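Local coordinates for tail spike protein gp49 (Pseudomonas phage LKA1, PDB 4RU4) that is the tailspike of the phage, a lyase that cleaves the O-specific polysaccharide of Pseudomonas and so probably helps the virus reach its host cell, at residues V147-N152 with G304-R309; G160-Y165 with S374-G379; Y358-I363 with L384-L389; S437-R442 with V469-I474. One frame throughout, in Å; residues are numbered along the deposited sequence. Where two conformers were deposited one is given.

Contact 1. Residues V147-N152 with G304-R309; sequences VFIIYN and GCVPVR
The ring of Tyr151 lies flat on the backbone of Gly304, the main aromatic part of the contact. Gly304 N sits 3.3 Å above the ring plane, over the centre of Tyr151, while Gly304 CA makes a CH-pi contact 3.9 Å from the centroid, 23° off the normal. Glycine suits the place because of its backbone: at phi 89° a CB would press on the carbonyl O of the preceding residue. With CG anti to the backbone N (chi1 171°), Tyr151 reaches out from its strand over this loop. Beside it comes Cys305, whose SG is 3.9 Å from Tyr151 CE1 and approaches the ring obliquely as a sulfur-aromatic contact.

Strand 147-151 belongs to the region assigned to an Ig-like domain, and the loop 304-306 to the pectin lyase-like beta-helix, so the contact seats the side domain against the body of the spike.

Apolar packing continues along the strand through a single methyl. Val306 CG1 touches Ile149 CG2 at 3.8 Å and also lies at the edge of the Tyr151 ring, 4.0 Å from CD1; Phe170 of the adjacent strand packs on both Ile149 and Val306. Branched aliphatic residues fill this buried seam.

No hydrogen bond crosses between the segments. Within the loop, Val306 N bonds to Gly304 O at 2.8 Å, closing an inverse gamma turn centred on Cys305 that holds Val306 toward the strand.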
loop_
_atom_site.group_PDB
_atom_site.type_symbol
_atom_site.label_atom_id
_atom_site.label_comp_id
_atom_site.label_asym_id
_atom_site.label_seq_id
_atom_site.Cartn_x
_atom_site.Cartn_y
_atom_site.Cartn_z
ATOM N N VAL B 147 -2.309 26.034 15.908
ATOM C CA VAL B 147 -1.881 25.963 14.499
ATOM C C VAL B 147 -1.745 27.348 13.911
ATOM O O VAL B 147 -2.606 28.213 14.117
ATOM C CB VAL B 147 -2.872 25.117 13.660
ATOM C CG1 VAL B 147 -2.534 25.156 12.157
ATOM C CG2 VAL B 147 -2.878 23.682 14.193
ATOM N N PHE B 148 -0.641 27.581 13.217
ATOM C CA PHE B 148 -0.471 28.846 12.520
ATOM C C PHE B 148 0.051 28.634 11.116
ATOM O O PHE B 148 0.600 27.571 10.804
ATOM C CB PHE B 148 0.396 29.836 13.321
ATOM C CG PHE B 148 1.843 29.395 13.538
ATOM C CD1 PHE B 148 2.823 29.722 12.616
ATOM C CD2 PHE B 148 2.220 28.733 14.708
ATOM C CE1 PHE B 148 4.137 29.374 12.820
ATOM C CE2 PHE B 148 3.536 28.361 14.920
ATOM C CZ PHE B 148 4.503 28.691 13.975
ATOM N N ILE B 149 -0.148 29.651 10.285
ATOM C CA ILE B 149 0.311 29.652 8.910
ATOM C C ILE B 149 1.373 30.730 8.729
ATOM O O ILE B 149 1.162 31.903 9.076
ATOM C CB ILE B 149 -0.840 30.006 7.947
ATOM C CG1 ILE B 149 -1.907 28.918 7.958
ATOM C CG2 ILE B 149 -0.291 30.193 6.505
ATOM C CD1 ILE B 149 -3.228 29.348 7.289
ATOM N N ILE B 150 2.528 30.326 8.216
ATOM C CA ILE B 150 3.498 31.283 7.704
ATOM C C ILE B 150 3.107 31.546 6.257
ATOM O O ILE B 150 2.922 30.591 5.493
ATOM C CB ILE B 150 4.899 30.667 7.743
ATOM C CG1 ILE B 150 5.254 30.279 9.194
ATOM C CG2 ILE B 150 5.938 31.604 7.079
ATOM C CD1 ILE B 150 6.574 29.506 9.339
ATOM N N TYR B 151 2.969 32.819 5.872
ATOM C CA TYR B 151 2.503 33.160 4.523
ATOM C C TYR B 151 3.370 34.215 3.869
ATOM O O TYR B 151 3.651 35.251 4.469
ATOM C CB TYR B 151 1.067 33.679 4.593
ATOM C CG TYR B 151 0.524 34.270 3.309
ATOM C CD1 TYR B 151 0.376 33.480 2.168
ATOM C CD2 TYR B 151 0.106 35.602 3.257
ATOM C CE1 TYR B 151 -0.123 34.009 0.990
ATOM C CE2 TYR B 151 -0.419 36.144 2.080
ATOM C CZ TYR B 151 -0.533 35.344 0.959
ATOM O OH TYR B 151 -1.039 35.854 -0.202
ATOM N N ASN B 152 3.773 33.951 2.635
ATOM C CA ASN B 152 4.507 34.929 1.837
ATOM C C ASN B 152 3.579 35.536 0.780
ATOM O O ASN B 152 3.202 34.857 -0.172
ATOM C CB ASN B 152 5.703 34.252 1.176
ATOM C CG ASN B 152 6.609 35.249 0.459
ATOM O OD1 ASN B 152 6.167 36.329 0.079
ATOM N ND2 ASN B 152 7.879 34.887 0.276
ATOM N N GLY B 304 -3.034 33.741 2.844
ATOM C CA GLY B 304 -2.799 32.405 3.356
ATOM C C GLY B 304 -2.797 31.311 2.306
ATOM O O GLY B 304 -2.895 30.126 2.649
ATOM N N CYS B 305 -2.678 31.685 1.032
ATOM C CA CYS B 305 -2.772 30.694 -0.047
ATOM C C CYS B 305 -1.473 29.915 -0.254
ATOM O O CYS B 305 -0.843 30.008 -1.310
ATOM C CB CYS B 305 -3.243 31.328 -1.373
ATOM S SG CYS B 305 -2.265 32.738 -1.969
ATOM N N VAL B 306 -1.126 29.102 0.733
ATOM C CA VAL B 306 0.163 28.412 0.778
ATOM C C VAL B 306 0.111 27.078 0.051
ATOM O O VAL B 306 -0.974 26.661 -0.361
ATOM C CB VAL B 306 0.606 28.218 2.240
ATOM C CG1 VAL B 306 0.798 29.598 2.878
ATOM C CG2 VAL B 306 -0.415 27.358 3.027
ATOM N N PRO B 307 1.281 26.435 -0.154
ATOM C CA PRO B 307 1.282 25.175 -0.895
ATOM C C PRO B 307 0.513 24.053 -0.189
ATOM O O PRO B 307 0.339 24.047 1.024
ATOM C CB PRO B 307 2.775 24.813 -0.959
ATOM C CG PRO B 307 3.470 26.187 -0.960
ATOM C CD PRO B 307 2.670 26.915 0.085
ATOM N N VAL B 308 0.068 23.098 -0.982
ATOM C CA VAL B 308 -0.719 22.006 -0.481
ATOM C C VAL B 308 0.273 20.915 -0.087
ATOM O O VAL B 308 1.018 20.436 -0.953
ATOM C CB VAL B 308 -1.630 21.485 -1.607
ATOM C CG1 VAL B 308 -2.333 20.194 -1.166
ATOM C CG2 VAL B 308 -2.614 22.569 -2.026
ATOM N N ARG B 309 0.287 20.509 1.187
ATOM C CA ARG B 309 1.315 19.557 1.646
ATOM C C ARG B 309 0.797 18.450 2.545
ATOM O O ARG B 309 -0.065 18.692 3.371
ATOM C CB ARG B 309 2.425 20.300 2.402
ATOM C CG ARG B 309 3.261 21.235 1.511
ATOM C CD ARG B 309 4.543 21.581 2.241
ATOM N NE ARG B 309 5.476 22.428 1.485
ATOM C CZ ARG B 309 5.467 23.757 1.490
ATOM N NH1 ARG B 309 4.553 24.446 2.183
ATOM N NH2 ARG B 309 6.395 24.413 0.808
#

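Contact 2. Residues G160-Y165 with S374-G379; sequences GFRTSY and SAEILG
Phe161 and Glu376 form the tight part of this contact: the phenyl ring lies over the backbone of Glu376, whose CA stands 3.3 Å above the centre of the Phe161 ring, 4° off its normal, a CH-pi contact. At its edge, Phe161 CE2 comes within 3.1 Å of Ile377 O. With positive phi (55°), Glu376 lays its CA over the ring, whose flat face also covers the start of the side chain.

The side chain of Glu376, extended beyond CG, carries its carboxylate to the buried Tyr165, whose OH donates a very short bond (2.5 Å) to Glu376 OE1; ring and carboxylate planes stand 81° apart. Gly333 N also bonds to OE1, probably helping to stabilise a charged acid.

The outer side is looser. Exposed Arg162 lays its CB over the Tyr165 ring and sends NE to the syn lone pair of Glu376 OE2 at 2.7 Å, a salt bridge with a weak second bond from NH2. A water donates to Glu376 OE2 and Phe161 O.

The type I turn from Arg162 to Tyr165 sets both on the Glu376 oxygens and, with Phe161, rests this loop of the Ig-like region on a strand of the pectin lyase-like parallel beta-helix.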
loop_
_atom_site.group_PDB
_atom_site.type_symbol
_atom_site.label_atom_id
_atom_site.label_comp_id
_atom_site.label_asym_id
_atom_site.label_seq_id
_atom_site.Cartn_x
_atom_site.Cartn_y
_atom_site.Cartn_z
ATOM N N GLY B 160 6.938 29.586 -9.948
ATOM C CA GLY B 160 6.728 30.598 -10.950
ATOM C C GLY B 160 5.648 30.227 -11.957
ATOM O O GLY B 160 5.286 31.053 -12.792
ATOM N N PHE B 161 5.147 28.990 -11.902
ATOM C CA PHE B 161 4.196 28.539 -12.924
ATOM C C PHE B 161 2.866 29.309 -12.851
ATOM O O PHE B 161 2.213 29.502 -13.870
ATOM C CB PHE B 161 3.971 27.019 -12.846
ATOM C CG PHE B 161 5.065 26.194 -13.516
ATOM C CD1 PHE B 161 5.068 26.016 -14.900
ATOM C CD2 PHE B 161 6.070 25.594 -12.768
ATOM C CE1 PHE B 161 6.047 25.253 -15.520
ATOM C CE2 PHE B 161 7.075 24.804 -13.388
ATOM C CZ PHE B 161 7.055 24.652 -14.768
ATOM N N ARG B 162 2.467 29.728 -11.656
ATOM C CA ARG B 162 1.271 30.572 -11.480
ATOM C C ARG B 162 1.508 31.592 -10.409
ATOM O O ARG B 162 2.172 31.314 -9.425
ATOM C CB ARG B 162 0.015 29.752 -11.071
ATOM C CG ARG B 162 -0.356 28.708 -12.116
ATOM C CD ARG B 162 -1.845 28.377 -12.181
ATOM N NE ARG B 162 -2.048 27.057 -12.774
ATOM C CZ ARG B 162 -3.238 26.563 -13.148
ATOM N NH1 ARG B 162 -4.343 27.301 -13.054
ATOM N NH2 ARG B 162 -3.324 25.323 -13.626
ATOM N N THR B 163 0.932 32.778 -10.626
ATOM C CA THR B 163 0.888 33.881 -9.680
ATOM C C THR B 163 0.519 33.448 -8.265
ATOM O O THR B 163 1.173 33.825 -7.282
ATOM C CB THR B 163 -0.208 34.901 -10.143
ATOM O OG1 THR B 163 0.128 35.408 -11.437
ATOM C CG2 THR B 163 -0.359 36.057 -9.165
ATOM N N SER B 164 -0.549 32.671 -8.178
ATOM C CA SER B 164 -1.155 32.312 -6.903
ATOM C C SER B 164 -0.379 31.220 -6.152
ATOM O O SER B 164 -0.757 30.835 -5.045
ATOM C CB SER B 164 -2.597 31.845 -7.129
ATOM O OG SER B 164 -2.596 30.660 -7.933
ATOM N N TYR B 165 0.687 30.698 -6.756
ATOM C CA TYR B 165 1.467 29.654 -6.080
ATOM C C TYR B 165 2.451 30.302 -5.106
ATOM O O TYR B 165 3.655 30.373 -5.358
ATOM C CB TYR B 165 2.200 28.752 -7.091
ATOM C CG TYR B 165 1.287 27.897 -7.955
ATOM C CD1 TYR B 165 -0.070 27.757 -7.669
ATOM C CD2 TYR B 165 1.803 27.205 -9.053
ATOM C CE1 TYR B 165 -0.901 26.964 -8.466
ATOM C CE2 TYR B 165 0.998 26.403 -9.831
ATOM C CZ TYR B 165 -0.344 26.295 -9.551
ATOM O OH TYR B 165 -1.107 25.486 -10.362
ATOM N N SER B 374 2.216 15.333 -17.056
ATOM C CA SER B 374 2.828 16.269 -16.122
ATOM C C SER B 374 2.489 17.719 -16.480
ATOM O O SER B 374 2.120 18.013 -17.594
ATOM C CB SER B 374 4.347 16.094 -16.131
ATOM O OG SER B 374 4.708 14.735 -15.923
ATOM N N ALA B 375 2.644 18.620 -15.513
ATOM C CA ALA B 375 2.570 20.064 -15.752
ATOM C C ALA B 375 3.225 20.740 -14.568
ATOM O O ALA B 375 3.240 20.159 -13.481
ATOM C CB ALA B 375 1.116 20.530 -15.864
ATOM N N GLU B 376 3.742 21.946 -14.762
ATOM C CA GLU B 376 4.081 22.805 -13.631
ATOM C C GLU B 376 5.028 22.094 -12.671
ATOM O O GLU B 376 4.831 22.101 -11.436
ATOM C CB GLU B 376 2.792 23.291 -12.914
ATOM C CG GLU B 376 1.799 23.987 -13.866
ATOM C CD GLU B 376 0.601 24.667 -13.164
ATOM O OE1 GLU B 376 0.232 24.264 -12.031
ATOM O OE2 GLU B 376 -0.010 25.581 -13.776
ATOM N N ILE B 377 6.054 21.463 -13.248
ATOM C CA ILE B 377 7.050 20.732 -12.470
ATOM C C ILE B 377 8.051 21.724 -11.868
ATOM O O ILE B 377 8.851 22.333 -12.587
ATOM C CB ILE B 377 7.781 19.657 -13.334
ATOM C CG1 ILE B 377 6.777 18.572 -13.780
ATOM C CG2 ILE B 377 8.949 19.043 -12.569
ATOM C CD1 ILE B 377 6.182 17.735 -12.618
ATOM N N LEU B 378 8.001 21.893 -10.548
ATOM C CA LEU B 378 8.973 22.738 -9.856
ATOM C C LEU B 378 10.330 22.010 -9.778
ATOM O O LEU B 378 11.412 22.609 -9.940
ATOM C CB LEU B 378 8.487 23.092 -8.437
ATOM C CG LEU B 378 9.394 24.046 -7.648
ATOM C CD1 LEU B 378 9.376 25.451 -8.259
ATOM C CD2 LEU B 378 9.017 24.114 -6.158
ATOM N N GLY B 379 10.252 20.706 -9.553
ATOM C CA GLY B 379 11.424 19.898 -9.288
ATOM C C GLY B 379 11.171 18.910 -8.167
ATOM O O GLY B 379 10.076 18.847 -7.589
HETATM O O HOH W 1 1.222 27.575 -15.472
#

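Contact 3. Residues Y358-I363 with L384-L389; sequences YRHCTI and LDQCTL
The His360 ring turns its edge to Gln386: the main-chain O of Gln386 lies near the ring plane, 3.3 Å from His360 CD2, while the side-chain amide is turned 75° from the ring. The ring of Tyr358 meets Leu384 CD2 obliquely, and that of Tyr340 meets Tyr358 with the planes nearly parallel. A water at the edge of the Arg359 guanidinium accepts from NE and donates to Asp385 OD2; the guanidinium also forms a salt bridge with Glu341.

These are successive coils of a right-handed parallel beta-helix, whose like positions stack in register. On the inward face Ile363 CD1 meets Leu389 CD2 at 3.9 Å, whereas His360, Asp385 and Gln386 turn to the threefold axis: His360 NE2 bonds to Asp385 OD1, and Gln386 NE2 to Asp385 OD2, of a neighbouring subunit, where the His360 rings also meet edge-to-face. Imidazole, carboxylate and amide suit it, each bonding across.

The chain bends at His360 and Gln386, both with positive phi. Backbone hydrogen bonds run up to the bend (Asp385 N to Tyr358 O, 2.8 Å) and continue after it (Ile363 N to Thr388 O). Inside it, Cys387 SG accepts a weak bond from Cys361 N at 3.7 Å.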
loop_
_atom_site.group_PDB
_atom_site.type_symbol
_atom_site.label_atom_id
_atom_site.label_comp_id
_atom_site.label_asym_id
_atom_site.label_seq_id
_atom_site.Cartn_x
_atom_site.Cartn_y
_atom_site.Cartn_z
ATOM N N TYR B 358 2.334 8.215 -6.787
ATOM C CA TYR B 358 1.180 7.323 -6.900
ATOM C C TYR B 358 1.674 5.950 -6.471
ATOM O O TYR B 358 2.689 5.475 -6.992
ATOM C CB TYR B 358 0.665 7.283 -8.354
ATOM C CG TYR B 358 0.023 8.581 -8.730
ATOM C CD1 TYR B 358 0.796 9.664 -9.122
ATOM C CD2 TYR B 358 -1.363 8.751 -8.633
ATOM C CE1 TYR B 358 0.202 10.904 -9.442
ATOM C CE2 TYR B 358 -1.960 9.974 -8.924
ATOM C CZ TYR B 358 -1.168 11.046 -9.339
ATOM O OH TYR B 358 -1.738 12.273 -9.620
ATOM N N ARG B 359 0.987 5.312 -5.521
ATOM C CA ARG B 359 1.450 4.037 -4.970
ATOM C C ARG B 359 0.338 3.006 -4.998
ATOM O O ARG B 359 -0.726 3.233 -4.409
ATOM C CB ARG B 359 1.888 4.194 -3.517
ATOM C CG ARG B 359 2.919 5.301 -3.289
ATOM C CD ARG B 359 3.228 5.437 -1.795
ATOM N NE ARG B 359 4.486 6.148 -1.568
ATOM C CZ ARG B 359 4.602 7.372 -1.056
ATOM N NH1 ARG B 359 3.529 8.058 -0.668
ATOM N NH2 ARG B 359 5.811 7.909 -0.907
ATOM N N HIS B 360 0.598 1.868 -5.641
ATOM C CA HIS B 360 -0.405 0.797 -5.685
ATOM C C HIS B 360 -1.755 1.314 -6.178
ATOM O O HIS B 360 -2.807 0.901 -5.667
ATOM C CB HIS B 360 -0.530 0.130 -4.304
ATOM C CG HIS B 360 0.575 -0.857 -4.012
ATOM N ND1 HIS B 360 0.856 -1.330 -2.745
ATOM C CD2 HIS B 360 1.465 -1.457 -4.842
ATOM C CE1 HIS B 360 1.876 -2.172 -2.806
ATOM N NE2 HIS B 360 2.254 -2.280 -4.067
ATOM N N CYS B 361 -1.717 2.207 -7.171
ATOM C CA CYS B 361 -2.926 2.625 -7.875
ATOM C C CYS B 361 -3.145 1.836 -9.157
ATOM O O CYS B 361 -2.187 1.371 -9.796
ATOM C CB CYS B 361 -2.850 4.104 -8.245
ATOM S SG CYS B 361 -2.854 5.151 -6.786
ATOM N N THR B 362 -4.409 1.716 -9.559
ATOM C CA THR B 362 -4.730 1.229 -10.897
ATOM C C THR B 362 -5.247 2.447 -11.652
ATOM O O THR B 362 -6.170 3.130 -11.171
ATOM C CB THR B 362 -5.829 0.131 -10.842
ATOM O OG1 THR B 362 -5.413 -0.880 -9.915
ATOM C CG2 THR B 362 -6.061 -0.511 -12.207
ATOM N N ILE B 363 -4.667 2.727 -12.820
ATOM C CA ILE B 363 -4.972 3.972 -13.543
ATOM C C ILE B 363 -5.203 3.662 -15.016
ATOM O O ILE B 363 -4.365 2.997 -15.643
ATOM C CB ILE B 363 -3.806 5.020 -13.414
ATOM C CG1 ILE B 363 -3.243 5.065 -11.980
ATOM C CG2 ILE B 363 -4.286 6.423 -13.886
ATOM C CD1 ILE B 363 -2.009 5.995 -11.796
ATOM N N LEU B 384 5.959 6.703 -9.732
ATOM C CA LEU B 384 4.869 5.741 -9.932
ATOM C C LEU B 384 5.356 4.448 -9.295
ATOM O O LEU B 384 6.188 3.733 -9.860
ATOM C CB LEU B 384 4.566 5.505 -11.427
ATOM C CG LEU B 384 4.078 6.705 -12.221
ATOM C CD1 LEU B 384 3.735 6.306 -13.654
ATOM C CD2 LEU B 384 2.867 7.331 -11.538
ATOM N N ASP B 385 4.827 4.157 -8.114
ATOM C CA ASP B 385 5.323 3.104 -7.272
ATOM C C ASP B 385 4.404 1.890 -7.378
ATOM O O ASP B 385 3.320 1.894 -6.776
ATOM C CB ASP B 385 5.287 3.645 -5.843
ATOM C CG ASP B 385 5.907 2.714 -4.834
ATOM O OD1 ASP B 385 5.724 1.473 -4.891
ATOM O OD2 ASP B 385 6.621 3.256 -3.962
ATOM N N GLN B 386 4.839 0.860 -8.112
ATOM C CA GLN B 386 4.105 -0.399 -8.247
ATOM C C GLN B 386 2.653 -0.172 -8.682
ATOM O O GLN B 386 1.720 -0.763 -8.108
ATOM C CB GLN B 386 4.089 -1.181 -6.932
ATOM C CG GLN B 386 5.436 -1.368 -6.244
ATOM C CD GLN B 386 6.405 -2.273 -6.992
ATOM O OE1 GLN B 386 7.625 -2.052 -6.956
ATOM N NE2 GLN B 386 5.885 -3.310 -7.638
ATOM N N CYS B 387 2.460 0.670 -9.690
ATOM C CA CYS B 387 1.121 0.895 -10.212
ATOM C C CYS B 387 0.761 -0.052 -11.351
ATOM O O CYS B 387 1.626 -0.556 -12.078
ATOM C CB CYS B 387 0.954 2.346 -10.668
ATOM S SG CYS B 387 1.028 3.536 -9.259
ATOM N N THR B 388 -0.536 -0.264 -11.511
ATOM C CA THR B 388 -1.050 -1.038 -12.624
ATOM C C THR B 388 -1.658 -0.030 -13.595
ATOM O O THR B 388 -2.576 0.715 -13.227
ATOM C CB THR B 388 -2.109 -2.021 -12.116
ATOM O OG1 THR B 388 -1.493 -2.967 -11.235
ATOM C CG2 THR B 388 -2.797 -2.736 -13.300
ATOM N N LEU B 389 -1.112 0.045 -14.811
ATOM C CA LEU B 389 -1.498 1.090 -15.758
ATOM C C LEU B 389 -2.113 0.443 -17.007
ATOM O O LEU B 389 -1.610 -0.577 -17.494
ATOM C CB LEU B 389 -0.279 1.929 -16.163
ATOM C CG LEU B 389 0.587 2.461 -15.017
ATOM C CD1 LEU B 389 1.833 3.112 -15.606
ATOM C CD2 LEU B 389 -0.189 3.469 -14.169
HETATM O O HOH W 2 7.218 5.398 -1.885
#

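Contact 4. Residues S437-R442 with V469-I474; sequences SSYLLR and VLQLDI
Arg442 and Gln471 run side by side, pointing the same way from neighbouring strands, with Arg442 CG 3.8 Å from Gln471 CG and the guanidinium and amide planes turned 80° to each other. Both start with CG trans to the main-chain N, but the two chains then differ: Arg442 stays extended to NE, whereas Gln471 bends at chi2 (80°). Both ends converge on Asp473. Arg442 approaches side-on, NE and NH2 each 2.9 Å from Asp473 OD2, with the guanidinium plane 81° from that of the carboxylate and NH2 coming from above the latter. Gln471 NE2 instead uses the syn lone pair of each oxygen, both near its amide plane, bonding to Asp473 OD2 at 3.1 Å and to OD1. Three N-H groups thus share OD2, which would probably favour the charged form of the acid. Gln471 OE1 is taken by Lys468, and Arg442 NH1 by Asn399 O.

Tyr439 crosses Gln471 obliquely and takes its CB over the ring face, toward the rim, 4.0 Å from the centroid; the aliphatic root of glutamine suits such a face, while its amide remains available for Asp473. Behind the sheet, Leu441 CB meets Leu470 CD2 at 3.9 Å, the branched leucines filling the interior.

The backbones pair in parallel by hydrogen bonds from Leu441 N to Val469 O (3.0 Å) and from Gln471 N to Leu441 O (2.9 Å). Corners at Leu440 and Val469 lead into this beta-helix face, where strand 439-446 lies between 403-405 and 468-474, with 497-501 beyond; Leu470 packs inward on strands 452-463 and 484-487.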
loop_
_atom_site.group_PDB
_atom_site.type_symbol
_atom_site.label_atom_id
_atom_site.label_comp_id
_atom_site.label_asym_id
_atom_site.label_seq_id
_atom_site.Cartn_x
_atom_site.Cartn_y
_atom_site.Cartn_z
ATOM N N SER B 437 5.842 3.697 -33.671
ATOM C CA SER B 437 6.362 5.050 -33.381
ATOM C C SER B 437 6.112 5.496 -31.919
ATOM O O SER B 437 6.638 6.507 -31.476
ATOM C CB SER B 437 5.799 6.096 -34.362
ATOM O OG SER B 437 6.146 5.803 -35.712
ATOM N N SER B 438 5.344 4.728 -31.164
ATOM C CA SER B 438 4.972 5.145 -29.801
ATOM C C SER B 438 6.101 4.931 -28.797
ATOM O O SER B 438 6.934 4.033 -28.975
ATOM C CB SER B 438 3.713 4.407 -29.334
ATOM O OG SER B 438 2.673 4.478 -30.305
ATOM N N TYR B 439 6.101 5.736 -27.730
ATOM C CA TYR B 439 7.096 5.640 -26.669
ATOM C C TYR B 439 6.401 5.578 -25.302
ATOM O O TYR B 439 5.345 6.181 -25.092
ATOM C CB TYR B 439 8.092 6.819 -26.708
ATOM C CG TYR B 439 7.487 8.095 -27.276
ATOM C CD1 TYR B 439 6.780 8.971 -26.468
ATOM C CD2 TYR B 439 7.625 8.407 -28.629
ATOM C CE1 TYR B 439 6.199 10.128 -26.995
ATOM C CE2 TYR B 439 7.059 9.569 -29.163
ATOM C CZ TYR B 439 6.352 10.416 -28.337
ATOM O OH TYR B 439 5.798 11.551 -28.867
ATOM N N LEU B 440 6.970 4.825 -24.378
ATOM C CA LEU B 440 6.307 4.669 -23.075
ATOM C C LEU B 440 6.412 5.943 -22.259
ATOM O O LEU B 440 5.452 6.362 -21.608
ATOM C CB LEU B 440 6.874 3.486 -22.313
ATOM C CG LEU B 440 6.703 2.164 -23.073
ATOM C CD1 LEU B 440 7.256 1.038 -22.241
ATOM C CD2 LEU B 440 5.207 1.934 -23.360
ATOM N N LEU B 441 7.582 6.562 -22.286
ATOM C CA LEU B 441 7.760 7.812 -21.539
ATOM C C LEU B 441 8.440 8.840 -22.433
ATOM O O LEU B 441 9.400 8.535 -23.142
ATOM C CB LEU B 441 8.588 7.600 -20.255
ATOM C CG LEU B 441 8.848 8.834 -19.380
ATOM C CD1 LEU B 441 8.930 8.435 -17.898
ATOM C CD2 LEU B 441 10.094 9.615 -19.796
ATOM N N ARG B 442 7.937 10.065 -22.388
ATOM C CA ARG B 442 8.596 11.167 -23.081
ATOM C C ARG B 442 8.865 12.249 -22.052
ATOM O O ARG B 442 7.995 12.545 -21.225
ATOM C CB ARG B 442 7.690 11.746 -24.183
ATOM C CG ARG B 442 8.425 12.842 -25.029
ATOM C CD ARG B 442 7.672 13.252 -26.260
ATOM N NE ARG B 442 8.483 14.158 -27.084
ATOM C CZ ARG B 442 8.052 14.764 -28.187
ATOM N NH1 ARG B 442 6.806 14.590 -28.599
ATOM N NH2 ARG B 442 8.879 15.556 -28.880
ATOM N N VAL B 469 11.197 2.824 -25.381
ATOM C CA VAL B 469 10.905 2.954 -23.954
ATOM C C VAL B 469 10.935 4.443 -23.624
ATOM O O VAL B 469 9.910 5.002 -23.247
ATOM C CB VAL B 469 11.888 2.145 -23.058
ATOM C CG1 VAL B 469 11.535 2.287 -21.563
ATOM C CG2 VAL B 469 11.894 0.666 -23.467
ATOM N N LEU B 470 12.093 5.090 -23.808
ATOM C CA LEU B 470 12.224 6.515 -23.497
ATOM C C LEU B 470 12.431 7.353 -24.746
ATOM O O LEU B 470 13.134 6.937 -25.686
ATOM C CB LEU B 470 13.407 6.768 -22.557
ATOM C CG LEU B 470 13.468 5.926 -21.285
ATOM C CD1 LEU B 470 14.676 6.352 -20.469
ATOM C CD2 LEU B 470 12.158 6.041 -20.467
ATOM N N GLN B 471 11.844 8.548 -24.722
ATOM C CA GLN B 471 12.019 9.549 -25.761
ATOM C C GLN B 471 12.377 10.836 -25.006
ATOM O O GLN B 471 11.531 11.412 -24.316
ATOM C CB GLN B 471 10.720 9.715 -26.541
ATOM C CG GLN B 471 10.699 10.916 -27.461
ATOM C CD GLN B 471 11.429 10.646 -28.753
ATOM O OE1 GLN B 471 11.394 9.531 -29.279
ATOM N NE2 GLN B 471 12.117 11.658 -29.261
ATOM N N LEU B 472 13.645 11.238 -25.081
ATOM C CA LEU B 472 14.163 12.354 -24.272
ATOM C C LEU B 472 14.646 13.477 -25.188
ATOM O O LEU B 472 15.672 13.338 -25.863
ATOM C CB LEU B 472 15.303 11.878 -23.348
ATOM C CG LEU B 472 14.937 10.647 -22.482
ATOM C CD1 LEU B 472 16.138 10.096 -21.726
ATOM C CD2 LEU B 472 13.781 10.952 -21.500
ATOM N N ASP B 473 13.918 14.589 -25.189
ATOM C CA ASP B 473 14.092 15.628 -26.203
ATOM C C ASP B 473 14.426 16.952 -25.568
ATOM O O ASP B 473 14.149 17.185 -24.381
ATOM C CB ASP B 473 12.780 15.852 -26.953
ATOM C CG ASP B 473 12.425 14.705 -27.823
ATOM O OD1 ASP B 473 13.330 14.214 -28.524
ATOM O OD2 ASP B 473 11.259 14.280 -27.789
ATOM N N ILE B 474 14.993 17.835 -26.383
ATOM C CA ILE B 474 15.264 19.192 -25.953
ATOM C C ILE B 474 14.805 20.194 -27.014
ATOM O O ILE B 474 15.347 20.242 -28.118
ATOM C CB ILE B 474 16.753 19.394 -25.676
ATOM C CG1 ILE B 474 17.228 18.351 -24.640
ATOM C CG2 ILE B 474 16.991 20.853 -25.225
ATOM C CD1 ILE B 474 18.696 18.428 -24.286
#

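Overall arrangement
After helices 38-44 and 55-65 and the first strands, the chain enters the Ig-like region, whose strand 147-151 and following loop 160-165 supply the first halves of contacts 1 and 2. Contact 1 closes at 304-309, contact 2 only at 374-379, so the two long loops cross; they touch where Cys305 SG packs on Ser164 O, and together they fasten the side domain to the beta-helix. Contact 3 opens at 358-363, before contact 2 has closed, and ends at 384-389, crossing it and joining consecutive coils at the subunit interface. Contact 4 follows in series, pairing later strands of the same sheet that contact 2 reaches, about 23 Å away between centres.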